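Endoglucanase A (PDB 6Q1I) hydrolyses internal beta-1,4-glucosidic linkages in barley beta-glucan, lichenan and carboxymethylcellulose through its family 5 catalytic domain, also cleaves xylan, and prefers longer cellooligosaccharides. Local coordinates at residues Val264-Tyr269 / Val304-Lys309; Glu298-Tyr303 / Ser343-Ala348. One frame throughout, in Å; residues are numbered along the deposited sequence. Where two conformers were deposited one is given.

Contact 1: Val264-Tyr269 / Val304-Lys309; sequences VELDSY and VTAAQK
Leu266 meets Ala306 and Ala307 where two consecutive outer helices of the (beta/alpha)8 barrel, 256-275 and 293-309, lie side by side. The leucine shows how a single branched chain can span the distance between two backbones. Its CB points toward the facing helix but stops 5.3 Å short of Ala306 CB. CG turns beside the backbone N (chi1 -66°) and is still 4.9 Å from Ala306 CB. The second torsion then sends CD1 onward, anti to CA (chi2 169°), and this branch makes the touch: CD1 presses on Ala306 CB at 3.5 Å, tighter than usual for two carbons, and sits 3.8 Å from Ala307 N. The same CD1 lies 4.5 Å from Ala307 CB. Inward, the leucine packs on Ile282 of strand 280-285, the strand joining the two helices in the chain. Arg310, next along the chain from Lys309, forms a salt bridge to Asp267 OD1 through NE and bonds Ala306 O through NH1, so the polar link to helix 256-275 is made by the salt bridge. Between the segments themselves the side chains meet through carbon alone, and the contact depends on close fit rather than directional bonding.

Contact 2: Glu298-Tyr303 / Ser343-Ala348; sequences ELAEYY and SDIKDA
Ala300 and Glu301 face Ala348 and Ile345 across the last two helices of the TIM barrel, with their segment axes 8.2 Å apart and only 14° from parallel. Alanines on both sides are consistent with so close an approach. Ala300 CB lies 4.1 Å from Ala348 CB and is also met by Ile345 CG2, at 4.2 Å. The isoleucine is turned so that CG2 stands anti to its own backbone N while CG1 lies beside it; the short branch therefore does the touching, and the side chain as a whole also packs on Trp316 of the barrel strand 314-318. Glu301 behaves differently. Its CB lies 4.0 Å from Ala348 CB, and CG, anti to the backbone N (chi1 -178°), comes 3.8 Å from Ala348 O. Beyond CG the extended chain carries the carboxylate to Arg351 and Asn355 of helix 343-356. There OE1 forms a salt bridge with Arg351 NE and OE2 accepts a hydrogen bond from Asn355 ND2, two bonds that should fix the rotation of the carboxylate. The backbones draw together at the same place: Glu301 CA lies 3.4 Å from Ala348 O in a CA-H...O contact, bent to 133° at the hydrogen.

Helix 293-309 is common to both contacts, meeting helix 256-275 in contact 1 and helix 343-356 in contact 2, as expected for neighbours in the outer layer of a barrel. Both interfaces are buried and their centres lie 15 Å apart, yet their chemistry differs. Contact 1 buries 99 Å² through a single leucine reaching across to two alanines; contact 2 buries 172 Å², with alanines on both sides and near-parallel segments. It includes the partly exposed Glu301, whereas all touching residues of contact 1 are buried. The two join where Leu266 CD1 packs 4.3 Å from Tyr303 O. Asn355 adds a polar connection, bonding Glu301 of contact 2 and Thr305 of the segment used by contact 1.

Contact 1: Val264-Tyr269 / Val304-Lys309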
loop_
_atom_site.group_PDB
_atom_site.type_symbol
_atom_site.label_atom_id
_atom_site.label_comp_id
_atom_site.label_asym_id
_atom_site.label_seq_id
_atom_site.Cartn_x
_atom_site.Cartn_y
_atom_site.Cartn_z
ATOM N N VAL A 264 -20.837 6.601 -0.162
ATOM C CA VAL A 264 -20.600 7.746 0.721
ATOM C C VAL A 264 -19.168 7.737 1.245
ATOM O O VAL A 264 -18.524 8.788 1.361
ATOM C CB VAL A 264 -21.643 7.762 1.855
ATOM C CG1 VAL A 264 -21.260 8.767 2.931
ATOM C CG2 VAL A 264 -23.024 8.086 1.285
ATOM N N GLU A 265 -18.652 6.554 1.576
ATOM C CA GLU A 265 -17.272 6.444 2.044
ATOM C C GLU A 265 -16.290 6.908 0.968
ATOM O O GLU A 265 -15.379 7.706 1.237
ATOM C CB GLU A 265 -17.002 4.996 2.456
ATOM C CG GLU A 265 -15.569 4.718 2.869
ATOM C CD GLU A 265 -15.334 3.271 3.282
ATOM O OE1 GLU A 265 -16.321 2.521 3.455
ATOM O OE2 GLU A 265 -14.157 2.875 3.399
ATOM N N LEU A 266 -16.461 6.425 -0.263
ATOM C CA LEU A 266 -15.548 6.810 -1.335
ATOM C C LEU A 266 -15.670 8.293 -1.664
ATOM O O LEU A 266 -14.664 8.948 -1.961
ATOM C CB LEU A 266 -15.788 5.934 -2.566
ATOM C CG LEU A 266 -15.446 4.454 -2.375
ATOM C CD1 LEU A 266 -15.959 3.628 -3.553
ATOM C CD2 LEU A 266 -13.931 4.268 -2.188
ATOM N N ASP A 267 -16.893 8.838 -1.618
ATOM C CA ASP A 267 -17.067 10.282 -1.761
ATOM C C ASP A 267 -16.249 11.037 -0.713
ATOM O O ASP A 267 -15.631 12.065 -1.013
ATOM C CB ASP A 267 -18.544 10.673 -1.599
ATOM C CG ASP A 267 -19.399 10.373 -2.822
ATOM O OD1 ASP A 267 -18.864 10.064 -3.905
ATOM O OD2 ASP A 267 -20.637 10.475 -2.674
ATOM N N SER A 268 -16.256 10.554 0.533
ATOM C CA SER A 268 -15.516 11.247 1.585
ATOM C C SER A 268 -14.017 11.262 1.296
ATOM O O SER A 268 -13.343 12.267 1.553
ATOM C CB SER A 268 -15.819 10.650 2.965
ATOM O OG SER A 268 -15.063 9.473 3.222
ATOM N N TYR A 269 -13.481 10.181 0.726
ATOM C CA TYR A 269 -12.067 10.170 0.365
ATOM C C TYR A 269 -11.793 11.156 -0.766
ATOM O O TYR A 269 -10.896 12.001 -0.667
ATOM C CB TYR A 269 -11.628 8.765 -0.051
ATOM C CG TYR A 269 -11.821 7.674 0.991
ATOM C CD1 TYR A 269 -11.936 7.971 2.350
ATOM C CD2 TYR A 269 -11.909 6.347 0.608
ATOM C CE1 TYR A 269 -12.116 6.970 3.290
ATOM C CE2 TYR A 269 -12.076 5.338 1.543
ATOM C CZ TYR A 269 -12.188 5.655 2.880
ATOM O OH TYR A 269 -12.365 4.657 3.815
ATOM N N VAL A 304 -14.414 -1.393 -7.219
ATOM C CA VAL A 304 -13.538 -0.868 -8.261
ATOM C C VAL A 304 -14.289 0.108 -9.160
ATOM O O VAL A 304 -13.758 1.158 -9.525
ATOM C CB VAL A 304 -12.883 -2.009 -9.063
ATOM C CG1 VAL A 304 -12.079 -1.441 -10.207
ATOM C CG2 VAL A 304 -11.998 -2.855 -8.165
ATOM N N THR A 305 -15.523 -0.223 -9.547
ATOM C CA THR A 305 -16.298 0.686 -10.391
ATOM C C THR A 305 -16.506 2.024 -9.694
ATOM O O THR A 305 -16.279 3.086 -10.278
ATOM C CB THR A 305 -17.659 0.074 -10.746
ATOM O OG1 THR A 305 -17.488 -1.166 -11.440
ATOM C CG2 THR A 305 -18.452 1.014 -11.645
ATOM N N ALA A 306 -16.915 1.987 -8.427
ATOM C CA ALA A 306 -17.204 3.212 -7.694
ATOM C C ALA A 306 -15.945 4.041 -7.485
ATOM O O ALA A 306 -15.965 5.272 -7.606
ATOM C CB ALA A 306 -17.836 2.865 -6.347
ATOM N N ALA A 307 -14.831 3.388 -7.179
ATOM C CA ALA A 307 -13.590 4.120 -6.989
ATOM C C ALA A 307 -13.102 4.713 -8.303
ATOM O O ALA A 307 -12.709 5.884 -8.360
ATOM C CB ALA A 307 -12.543 3.190 -6.403
ATOM N N GLN A 308 -13.118 3.919 -9.374
ATOM C CA GLN A 308 -12.618 4.408 -10.655
ATOM C C GLN A 308 -13.498 5.512 -11.235
ATOM O O GLN A 308 -12.977 6.438 -11.871
ATOM C CB GLN A 308 -12.429 3.229 -11.606
ATOM C CG GLN A 308 -11.188 2.411 -11.270
ATOM C CD GLN A 308 -9.937 3.178 -11.608
ATOM O OE1 GLN A 308 -9.547 3.251 -12.770
ATOM N NE2 GLN A 308 -9.330 3.806 -10.604
ATOM N N LYS A 309 -14.819 5.455 -11.032
ATOM C CA LYS A 309 -15.695 6.552 -11.446
ATOM C C LYS A 309 -15.302 7.860 -10.780
ATOM O O LYS A 309 -15.567 8.940 -11.319
ATOM C CB LYS A 309 -17.147 6.234 -11.079
ATOM C CG LYS A 309 -17.854 5.290 -12.036
ATOM C CD LYS A 309 -19.305 5.045 -11.619
ATOM C CE LYS A 309 -20.057 4.201 -12.640
ATOM N NZ LYS A 309 -21.393 3.763 -12.144
#

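Contact 2: Glu298-Tyr303 / Ser343-Ala348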
loop_
_atom_site.group_PDB
_atom_site.type_symbol
_atom_site.label_atom_id
_atom_site.label_comp_id
_atom_site.label_asym_id
_atom_site.label_seq_id
_atom_site.Cartn_x
_atom_site.Cartn_y
_atom_site.Cartn_z
ATOM N N GLU A 298 -19.175 -9.632 -5.896
ATOM C CA GLU A 298 -20.050 -8.471 -6.015
ATOM C C GLU A 298 -19.389 -7.231 -5.426
ATOM O O GLU A 298 -19.391 -6.161 -6.040
ATOM C CB GLU A 298 -21.385 -8.742 -5.320
ATOM C CG GLU A 298 -22.335 -9.623 -6.108
ATOM C CD GLU A 298 -23.760 -9.543 -5.596
ATOM O OE1 GLU A 298 -24.418 -10.597 -5.491
ATOM O OE2 GLU A 298 -24.223 -8.422 -5.298
ATOM N N LEU A 299 -18.824 -7.359 -4.227
ATOM C CA LEU A 299 -18.145 -6.229 -3.605
ATOM C C LEU A 299 -16.956 -5.773 -4.439
ATOM O O LEU A 299 -16.777 -4.575 -4.667
ATOM C CB LEU A 299 -17.697 -6.610 -2.193
ATOM C CG LEU A 299 -16.791 -5.598 -1.494
ATOM C CD1 LEU A 299 -17.490 -4.251 -1.327
ATOM C CD2 LEU A 299 -16.346 -6.125 -0.143
ATOM N N ALA A 300 -16.147 -6.720 -4.921
ATOM C CA ALA A 300 -14.969 -6.370 -5.710
ATOM C C ALA A 300 -15.346 -5.531 -6.925
ATOM O O ALA A 300 -14.720 -4.501 -7.199
ATOM C CB ALA A 300 -14.242 -7.645 -6.146
ATOM N N GLU A 301 -16.360 -5.959 -7.677
ATOM C CA GLU A 301 -16.731 -5.211 -8.872
ATOM C C GLU A 301 -17.273 -3.838 -8.505
ATOM O O GLU A 301 -16.897 -2.827 -9.107
ATOM C CB GLU A 301 -17.769 -5.955 -9.714
ATOM C CG GLU A 301 -18.095 -5.151 -10.975
ATOM C CD GLU A 301 -19.180 -5.740 -11.845
ATOM O OE1 GLU A 301 -19.643 -6.863 -11.568
ATOM O OE2 GLU A 301 -19.561 -5.064 -12.822
ATOM N N TYR A 302 -18.168 -3.783 -7.520
ATOM C CA TYR A 302 -18.784 -2.508 -7.181
ATOM C C TYR A 302 -17.743 -1.533 -6.653
ATOM O O TYR A 302 -17.737 -0.352 -7.021
ATOM C CB TYR A 302 -19.896 -2.706 -6.154
ATOM C CG TYR A 302 -20.752 -1.471 -6.033
ATOM C CD1 TYR A 302 -21.879 -1.318 -6.832
ATOM C CD2 TYR A 302 -20.417 -0.436 -5.169
ATOM C CE1 TYR A 302 -22.651 -0.191 -6.756
ATOM C CE2 TYR A 302 -21.198 0.700 -5.087
ATOM C CZ TYR A 302 -22.308 0.813 -5.892
ATOM O OH TYR A 302 -23.108 1.928 -5.843
ATOM N N TYR A 303 -16.845 -2.022 -5.799
ATOM C CA TYR A 303 -15.802 -1.184 -5.219
ATOM C C TYR A 303 -14.926 -0.571 -6.302
ATOM O O TYR A 303 -14.705 0.643 -6.318
ATOM C CB TYR A 303 -14.990 -2.045 -4.252
ATOM C CG TYR A 303 -14.078 -1.341 -3.267
ATOM C CD1 TYR A 303 -13.077 -0.466 -3.686
ATOM C CD2 TYR A 303 -14.166 -1.618 -1.907
ATOM C CE1 TYR A 303 -12.226 0.135 -2.784
ATOM C CE2 TYR A 303 -13.303 -1.029 -0.996
ATOM C CZ TYR A 303 -12.345 -0.141 -1.439
ATOM O OH TYR A 303 -11.479 0.464 -0.551
ATOM N N SER A 343 -10.921 -17.195 -9.341
ATOM C CA SER A 343 -10.983 -16.512 -10.627
ATOM C C SER A 343 -12.180 -15.571 -10.703
ATOM O O SER A 343 -12.102 -14.543 -11.378
ATOM C CB SER A 343 -11.002 -17.525 -11.775
ATOM O OG SER A 343 -12.141 -18.354 -11.699
ATOM N N ASP A 344 -13.290 -15.899 -10.021
ATOM C CA ASP A 344 -14.465 -15.032 -10.085
ATOM C C ASP A 344 -14.194 -13.671 -9.451
ATOM O O ASP A 344 -14.759 -12.659 -9.886
ATOM C CB ASP A 344 -15.673 -15.679 -9.391
ATOM C CG ASP A 344 -16.264 -16.858 -10.163
ATOM O OD1 ASP A 344 -16.004 -17.008 -11.373
ATOM O OD2 ASP A 344 -17.021 -17.625 -9.534
ATOM N N ILE A 345 -13.364 -13.625 -8.410
ATOM C CA ILE A 345 -13.045 -12.346 -7.775
ATOM C C ILE A 345 -12.093 -11.540 -8.652
ATOM O O ILE A 345 -12.288 -10.339 -8.865
ATOM C CB ILE A 345 -12.505 -12.541 -6.346
ATOM C CG1 ILE A 345 -13.543 -13.254 -5.477
ATOM C CG2 ILE A 345 -12.108 -11.187 -5.733
ATOM C CD1 ILE A 345 -13.026 -13.669 -4.108
ATOM N N LYS A 346 -11.053 -12.190 -9.182
ATOM C CA LYS A 346 -10.184 -11.526 -10.151
ATOM C C LYS A 346 -10.997 -10.966 -11.314
ATOM O O LYS A 346 -10.815 -9.814 -11.720
ATOM C CB LYS A 346 -9.108 -12.503 -10.631
ATOM C CG LYS A 346 -8.202 -11.983 -11.735
ATOM C CD LYS A 346 -8.728 -12.273 -13.150
ATOM C CE LYS A 346 -8.750 -13.764 -13.455
ATOM N NZ LYS A 346 -9.143 -14.048 -14.862
ATOM N N ASP A 347 -11.906 -11.775 -11.864
ATOM C CA ASP A 347 -12.710 -11.324 -12.994
ATOM C C ASP A 347 -13.551 -10.113 -12.616
ATOM O O ASP A 347 -13.716 -9.194 -13.420
ATOM C CB ASP A 347 -13.617 -12.452 -13.494
ATOM C CG ASP A 347 -12.870 -13.508 -14.285
ATOM O OD1 ASP A 347 -11.711 -13.264 -14.697
ATOM O OD2 ASP A 347 -13.460 -14.593 -14.489
ATOM N N ALA A 348 -14.087 -10.099 -11.390
ATOM C CA ALA A 348 -14.910 -8.980 -10.936
ATOM C C ALA A 348 -14.096 -7.695 -10.795
ATOM O O ALA A 348 -14.583 -6.605 -11.126
ATOM C CB ALA A 348 -15.578 -9.340 -9.611
#